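PDB 5ZE8: cytochrome c552 from Thermochromatium tepidum, which carries five covalently attached c-type hemes of low potential and probably transfers electrons in the metabolism of a thermophilic purple sulfur photosynthetic bacterium. Local coordinates for residues E35-N47 with H118-T132. Numbering follows the deposited sequence.
With HEC (heme c), chain D.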
loop_
_atom_site.group_PDB
_atom_site.type_symbol
_atom_site.label_atom_id
_atom_site.label_comp_id
_atom_site.label_asym_id
_atom_site.label_seq_id
_atom_site.Cartn_x
_atom_site.Cartn_y
_atom_site.Cartn_z
ATOM N N GLU A 35 -9.450 -28.197 7.156
ATOM C CA GLU A 35 -8.282 -29.157 7.110
ATOM C C GLU A 35 -7.051 -28.671 6.322
ATOM O O GLU A 35 -5.916 -28.897 6.828
ATOM C CB GLU A 35 -8.705 -30.582 6.650
ATOM C CG GLU A 35 -8.432 -31.694 7.677
ATOM C CD GLU A 35 -9.231 -32.981 7.435
ATOM O OE1 GLU A 35 -10.485 -32.917 7.361
ATOM O OE2 GLU A 35 -8.607 -34.068 7.337
ATOM N N PRO A 36 -7.244 -28.012 5.105
ATOM C CA PRO A 36 -6.024 -27.556 4.444
ATOM C C PRO A 36 -5.593 -26.320 5.147
ATOM O O PRO A 36 -6.437 -25.586 5.696
ATOM C CB PRO A 36 -6.454 -27.237 3.048
ATOM C CG PRO A 36 -7.858 -26.813 3.164
ATOM C CD PRO A 36 -8.423 -27.571 4.343
ATOM N N ILE A 37 -4.282 -26.152 5.138
ATOM C CA ILE A 37 -3.643 -25.068 5.836
ATOM C C ILE A 37 -4.177 -23.692 5.458
ATOM O O ILE A 37 -4.290 -22.820 6.289
ATOM C CB ILE A 37 -2.108 -25.195 5.707
ATOM C CG1 ILE A 37 -1.360 -24.069 6.421
ATOM C CG2 ILE A 37 -1.677 -25.061 4.269
ATOM C CD1 ILE A 37 -1.676 -24.036 7.882
ATOM N N HIS A 38 -4.518 -23.489 4.196
ATOM C CA HIS A 38 -4.991 -22.142 3.766
ATOM C C HIS A 38 -6.336 -21.785 4.291
ATOM O O HIS A 38 -6.782 -20.630 4.136
ATOM C CB HIS A 38 -4.951 -21.968 2.244
ATOM C CG HIS A 38 -5.982 -22.720 1.470
ATOM N ND1 HIS A 38 -5.758 -24.015 1.060
ATOM C CD2 HIS A 38 -7.193 -22.369 0.992
ATOM C CE1 HIS A 38 -6.814 -24.436 0.378
ATOM N NE2 HIS A 38 -7.700 -23.451 0.323
ATOM N N ARG A 39 -7.043 -22.762 4.910
ATOM C CA ARG A 39 -8.330 -22.405 5.537
ATOM C C ARG A 39 -8.236 -22.354 7.072
ATOM O O ARG A 39 -9.283 -22.194 7.765
ATOM C CB ARG A 39 -9.445 -23.396 5.071
ATOM C CG ARG A 39 -10.138 -23.033 3.753
ATOM C CD ARG A 39 -11.435 -23.861 3.526
ATOM N NE ARG A 39 -11.406 -24.398 2.139
ATOM C CZ ARG A 39 -11.435 -25.673 1.756
ATOM N NH1 ARG A 39 -11.602 -26.723 2.603
ATOM N NH2 ARG A 39 -11.358 -25.921 0.451
ATOM N N VAL A 40 -7.038 -22.437 7.610
ATOM C CA VAL A 40 -6.781 -22.246 9.056
ATOM C C VAL A 40 -6.868 -20.762 9.447
ATOM O O VAL A 40 -6.152 -19.894 8.877
ATOM C CB VAL A 40 -5.426 -22.820 9.464
ATOM C CG1 VAL A 40 -5.132 -22.456 10.934
ATOM C CG2 VAL A 40 -5.423 -24.298 9.320
ATOM N N SER A 41 -7.731 -20.446 10.431
ATOM C CA SER A 41 -7.950 -19.064 10.846
ATOM C C SER A 41 -6.731 -18.528 11.551
ATOM O O SER A 41 -6.081 -19.178 12.376
ATOM C CB SER A 41 -9.123 -18.974 11.840
ATOM O OG SER A 41 -9.269 -17.651 12.318
ATOM N N SER A 42 -6.548 -17.227 11.361
ATOM C CA SER A 42 -5.458 -16.476 12.046
ATOM C C SER A 42 -5.628 -16.534 13.590
ATOM O O SER A 42 -4.654 -16.308 14.358
ATOM C CB SER A 42 -5.401 -15.037 11.539
ATOM O OG SER A 42 -5.266 -15.022 10.103
ATOM N N GLU A 43 -6.877 -16.725 14.041
ATOM C CA GLU A 43 -7.153 -16.869 15.459
ATOM C C GLU A 43 -6.404 -18.087 16.041
ATOM O O GLU A 43 -6.076 -18.074 17.240
ATOM C CB GLU A 43 -8.675 -16.968 15.712
ATOM C CG GLU A 43 -9.455 -15.788 15.238
ATOM C CD GLU A 43 -9.131 -14.503 15.973
ATOM O OE1 GLU A 43 -8.935 -14.576 17.202
ATOM O OE2 GLU A 43 -9.122 -13.389 15.328
ATOM N N LEU A 44 -6.193 -19.141 15.287
ATOM C CA LEU A 44 -5.449 -20.287 15.776
ATOM C C LEU A 44 -4.001 -19.899 16.026
ATOM O O LEU A 44 -3.482 -20.116 17.096
ATOM C CB LEU A 44 -5.489 -21.479 14.802
ATOM C CG LEU A 44 -4.558 -22.627 15.313
ATOM C CD1 LEU A 44 -5.055 -23.088 16.697
ATOM C CD2 LEU A 44 -4.448 -23.775 14.378
ATOM N N CYS A 45 -3.385 -19.193 15.100
ATOM C CA CYS A 45 -2.033 -18.714 15.210
ATOM C C CYS A 45 -1.837 -17.820 16.387
ATOM O O CYS A 45 -0.804 -17.864 17.027
ATOM C CB CYS A 45 -1.610 -18.018 13.904
ATOM S SG CYS A 45 -1.977 -18.844 12.358
ATOM N N ALA A 46 -2.852 -17.005 16.739
ATOM C CA ALA A 46 -2.813 -16.043 17.792
ATOM C C ALA A 46 -2.638 -16.707 19.120
ATOM O O ALA A 46 -2.141 -16.060 20.007
ATOM C CB ALA A 46 -4.098 -15.251 17.863
ATOM N N ASN A 47 -2.947 -17.982 19.214
ATOM C CA ASN A 47 -2.656 -18.678 20.499
ATOM C C ASN A 47 -1.229 -18.617 20.941
ATOM O O ASN A 47 -0.985 -18.564 22.148
ATOM C CB ASN A 47 -3.093 -20.105 20.404
ATOM C CG ASN A 47 -4.589 -20.262 20.441
ATOM O OD1 ASN A 47 -5.142 -20.997 19.662
ATOM N ND2 ASN A 47 -5.240 -19.593 21.388
ATOM N N HIS A 118 -16.464 -17.810 5.311
ATOM C CA HIS A 118 -15.490 -18.532 6.051
ATOM C C HIS A 118 -14.414 -17.574 6.547
ATOM O O HIS A 118 -14.142 -16.652 5.807
ATOM C CB HIS A 118 -14.914 -19.661 5.229
ATOM C CG HIS A 118 -14.096 -20.621 6.000
ATOM N ND1 HIS A 118 -12.790 -20.378 6.323
ATOM C CD2 HIS A 118 -14.346 -21.897 6.423
ATOM C CE1 HIS A 118 -12.287 -21.410 6.983
ATOM N NE2 HIS A 118 -13.219 -22.359 7.029
ATOM N N PRO A 119 -13.835 -17.798 7.724
ATOM C CA PRO A 119 -12.756 -16.889 8.177
ATOM C C PRO A 119 -11.579 -16.823 7.217
ATOM O O PRO A 119 -10.894 -15.783 7.206
ATOM C CB PRO A 119 -12.318 -17.432 9.540
ATOM C CG PRO A 119 -13.328 -18.443 9.949
ATOM C CD PRO A 119 -14.155 -18.779 8.773
ATOM N N ALA A 120 -11.297 -17.902 6.482
ATOM C CA ALA A 120 -10.169 -17.856 5.558
ATOM C C ALA A 120 -10.381 -16.742 4.552
ATOM O O ALA A 120 -9.412 -16.196 3.975
ATOM C CB ALA A 120 -10.029 -19.142 4.796
ATOM N N TYR A 121 -11.624 -16.406 4.212
ATOM C CA TYR A 121 -11.948 -15.399 3.241
ATOM C C TYR A 121 -12.134 -14.026 3.913
ATOM O O TYR A 121 -11.676 -12.994 3.420
ATOM C CB TYR A 121 -13.257 -15.827 2.488
ATOM C CG TYR A 121 -13.285 -17.266 2.048
ATOM C CD1 TYR A 121 -12.127 -17.982 1.718
ATOM C CD2 TYR A 121 -14.506 -17.929 1.944
ATOM C CE1 TYR A 121 -12.171 -19.313 1.292
ATOM C CE2 TYR A 121 -14.538 -19.253 1.534
ATOM C CZ TYR A 121 -13.421 -19.933 1.225
ATOM O OH TYR A 121 -13.415 -21.239 0.810
ATOM N N THR A 122 -12.796 -13.992 5.093
ATOM C CA THR A 122 -13.034 -12.717 5.728
ATOM C C THR A 122 -11.746 -12.048 6.241
ATOM O O THR A 122 -11.709 -10.822 6.305
ATOM C CB THR A 122 -14.053 -12.733 6.890
ATOM O OG1 THR A 122 -13.587 -13.561 7.921
ATOM C CG2 THR A 122 -15.358 -13.335 6.364
ATOM N N GLU A 123 -10.754 -12.859 6.517
ATOM C CA GLU A 123 -9.495 -12.369 7.027
ATOM C C GLU A 123 -8.565 -11.841 5.940
ATOM O O GLU A 123 -7.451 -11.378 6.308
ATOM C CB GLU A 123 -8.777 -13.476 7.814
ATOM C CG GLU A 123 -9.557 -13.912 9.072
ATOM C CD GLU A 123 -8.948 -15.079 9.784
ATOM O OE1 GLU A 123 -7.867 -15.585 9.431
ATOM O OE2 GLU A 123 -9.546 -15.570 10.802
ATOM N N GLY A 124 -8.962 -11.869 4.666
ATOM C CA GLY A 124 -8.165 -11.117 3.687
ATOM C C GLY A 124 -6.745 -11.728 3.523
ATOM O O GLY A 124 -6.616 -12.966 3.380
ATOM N N VAL A 125 -5.762 -10.830 3.534
ATOM C CA VAL A 125 -4.382 -11.294 3.412
ATOM C C VAL A 125 -3.925 -11.682 4.828
ATOM O O VAL A 125 -3.406 -10.857 5.571
ATOM C CB VAL A 125 -3.534 -10.166 2.782
ATOM C CG1 VAL A 125 -2.097 -10.632 2.599
ATOM C CG2 VAL A 125 -4.016 -9.811 1.401
ATOM N N ASN A 126 -4.127 -12.952 5.134
ATOM C CA ASN A 126 -3.980 -13.449 6.493
ATOM C C ASN A 126 -2.725 -14.278 6.678
ATOM O O ASN A 126 -1.918 -14.377 5.756
ATOM C CB ASN A 126 -5.248 -14.135 6.919
ATOM C CG ASN A 126 -5.452 -15.481 6.345
ATOM O OD1 ASN A 126 -4.688 -15.927 5.494
ATOM N ND2 ASN A 126 -6.526 -16.198 6.844
ATOM N N CYS A 127 -2.522 -14.830 7.898
ATOM C CA CYS A 127 -1.261 -15.532 8.176
ATOM C C CYS A 127 -0.969 -16.570 7.168
ATOM O O CYS A 127 0.125 -16.595 6.601
ATOM C CB CYS A 127 -1.208 -16.158 9.592
ATOM S SG CYS A 127 -1.984 -15.212 10.934
ATOM N N VAL A 128 -1.918 -17.468 6.919
ATOM C CA VAL A 128 -1.648 -18.563 6.021
ATOM C C VAL A 128 -1.601 -18.136 4.532
ATOM O O VAL A 128 -0.909 -18.803 3.740
ATOM C CB VAL A 128 -2.599 -19.768 6.232
ATOM C CG1 VAL A 128 -2.453 -20.283 7.647
ATOM C CG2 VAL A 128 -3.989 -19.361 5.900
ATOM N N ALA A 129 -2.270 -17.039 4.173
ATOM C CA ALA A 129 -2.143 -16.555 2.791
ATOM C C ALA A 129 -0.732 -16.189 2.499
ATOM O O ALA A 129 -0.205 -16.613 1.493
ATOM C CB ALA A 129 -3.077 -15.400 2.521
ATOM N N CYS A 130 -0.107 -15.422 3.364
ATOM C CA CYS A 130 1.272 -15.084 3.090
ATOM C C CYS A 130 2.200 -16.274 3.349
ATOM O O CYS A 130 3.175 -16.467 2.587
ATOM C CB CYS A 130 1.722 -13.957 3.986
ATOM S SG CYS A 130 1.245 -12.363 3.320
ATOM N N HIS A 131 1.945 -17.030 4.419
ATOM C CA HIS A 131 2.879 -18.066 4.809
ATOM C C HIS A 131 2.746 -19.392 4.063
ATOM O O HIS A 131 3.431 -20.339 4.400
ATOM C CB HIS A 131 2.937 -18.279 6.364
ATOM C CG HIS A 131 3.627 -17.160 7.065
ATOM N ND1 HIS A 131 5.025 -17.104 7.151
ATOM C CD2 HIS A 131 3.153 -16.020 7.670
ATOM C CE1 HIS A 131 5.330 -15.961 7.771
ATOM N NE2 HIS A 131 4.237 -15.304 8.113
ATOM N N THR A 132 1.914 -19.416 3.026
ATOM C CA THR A 132 1.878 -20.615 2.113
ATOM C C THR A 132 2.443 -20.273 0.714
ATOM O O THR A 132 2.388 -21.117 -0.176
ATOM C CB THR A 132 0.507 -21.328 2.091
ATOM O OG1 THR A 132 -0.520 -20.451 1.734
ATOM C CG2 THR A 132 0.224 -21.977 3.452
HETATM FE FE HEC D . 4.332 -13.481 9.058
HETATM C CHA HEC D . 7.775 -13.614 9.543
HETATM C CHB HEC D . 3.861 -15.305 11.857
HETATM C CHC HEC D . 0.909 -12.793 8.913
HETATM C CHD HEC D . 4.775 -12.241 5.949
HETATM N NA HEC D . 5.546 -14.270 10.415
HETATM C C1A HEC D . 6.913 -14.202 10.470
HETATM C C2A HEC D . 7.373 -14.795 11.694
HETATM C C3A HEC D . 6.254 -15.302 12.350
HETATM C C4A HEC D . 5.155 -14.961 11.546
HETATM C CMA HEC D . 6.151 -16.033 13.690
HETATM C CAA HEC D . 8.845 -14.770 12.158
HETATM C CBA HEC D . 8.996 -13.470 12.958
HETATM C CGA HEC D . 10.402 -13.326 13.509
HETATM O O1A HEC D . 10.987 -14.320 14.026
HETATM O O2A HEC D . 10.902 -12.193 13.602
HETATM N NB HEC D . 2.683 -13.963 10.157
HETATM C C1B HEC D . 2.748 -14.750 11.220
HETATM C C2B HEC D . 1.402 -14.877 11.751
HETATM C C3B HEC D . 0.568 -14.145 10.982
HETATM C C4B HEC D . 1.387 -13.597 9.929
HETATM C CMB HEC D . 1.051 -15.621 13.021
HETATM C CAB HEC D . -0.842 -13.771 11.120
HETATM C CBB HEC D . -1.243 -13.193 12.332
HETATM N NC HEC D . 3.102 -12.682 7.705
HETATM C C1C HEC D . 1.739 -12.422 7.809
HETATM C C2C HEC D . 1.258 -11.791 6.643
HETATM C C3C HEC D . 2.309 -11.697 5.738
HETATM C C4C HEC D . 3.472 -12.223 6.443
HETATM C CMC HEC D . -0.204 -11.472 6.413
HETATM C CAC HEC D . 2.286 -11.108 4.361
HETATM C CBC HEC D . 1.737 -9.794 4.142
HETATM N ND HEC D . 5.906 -13.028 8.000
HETATM C C1D HEC D . 5.894 -12.540 6.706
HETATM C C2D HEC D . 7.274 -12.304 6.191
HETATM C C3D HEC D . 8.092 -12.686 7.200
HETATM C C4D HEC D . 7.254 -13.137 8.342
HETATM C CMD HEC D . 7.657 -11.900 4.807
HETATM C CAD HEC D . 9.591 -12.659 7.164
HETATM C CBD HEC D . 10.131 -11.269 7.523
HETATM C CGD HEC D . 11.584 -11.142 7.086
HETATM O O1D HEC D . 11.936 -10.301 6.249
HETATM O O2D HEC D . 12.420 -11.816 7.662
HETATM O O HOH W 1 -7.272 -18.938 6.408
HETATM O O HOH W 2 -4.236 -17.567 8.945
HETATM O O HOH W 3 -8.719 -12.883 12.774
#
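V128 lies over the 3-10 turn 37-39, its CG1 3.8 Å from I37 CD1 and its CG2 against the carbonyls of I37 and H38; a compact branched side chain suits so close a backbone. Next to it, the E123 carboxylate, with two oxygens for several donors, receives the start of helix 42-46. E123 OE2 takes the S41 hydroxyl on its syn lone pair at 2.6 Å, while OE1 accepts S42 N at 2.9 Å, also on the syn side, and S42 OG from above the carboxylate plane. N126 ND2 reaches OE1 from the anti side; three donors grip OE1 and, with S41 on OE2, hold the carboxylate's rotation. A chi1 of 176° swings S41 OG away from its own N, where a serine both donates to E123 and accepts from E43 N at 3.1 Å, the N-cap of helix 42-46. A glutamine in place of E123 would probably turn its NH2 toward present donors, leaving S41 OG, or S42 N and N126 ND2, without an acceptor. N126 OD1 caps helix 127-131, whose C127, C130 and H131 form the C-X-X-C-H motif of c-type cytochromes: the cysteines join the heme and H131, like H270, binds its iron. C45, linked to another heme, brings its SG within 3.9 Å of C127 SG, so the contact joins two heme sites. Helix 50-57 packs through W56 on S42 and E123, helix 105-109 borders Y121, and strand 159-161 meets I37.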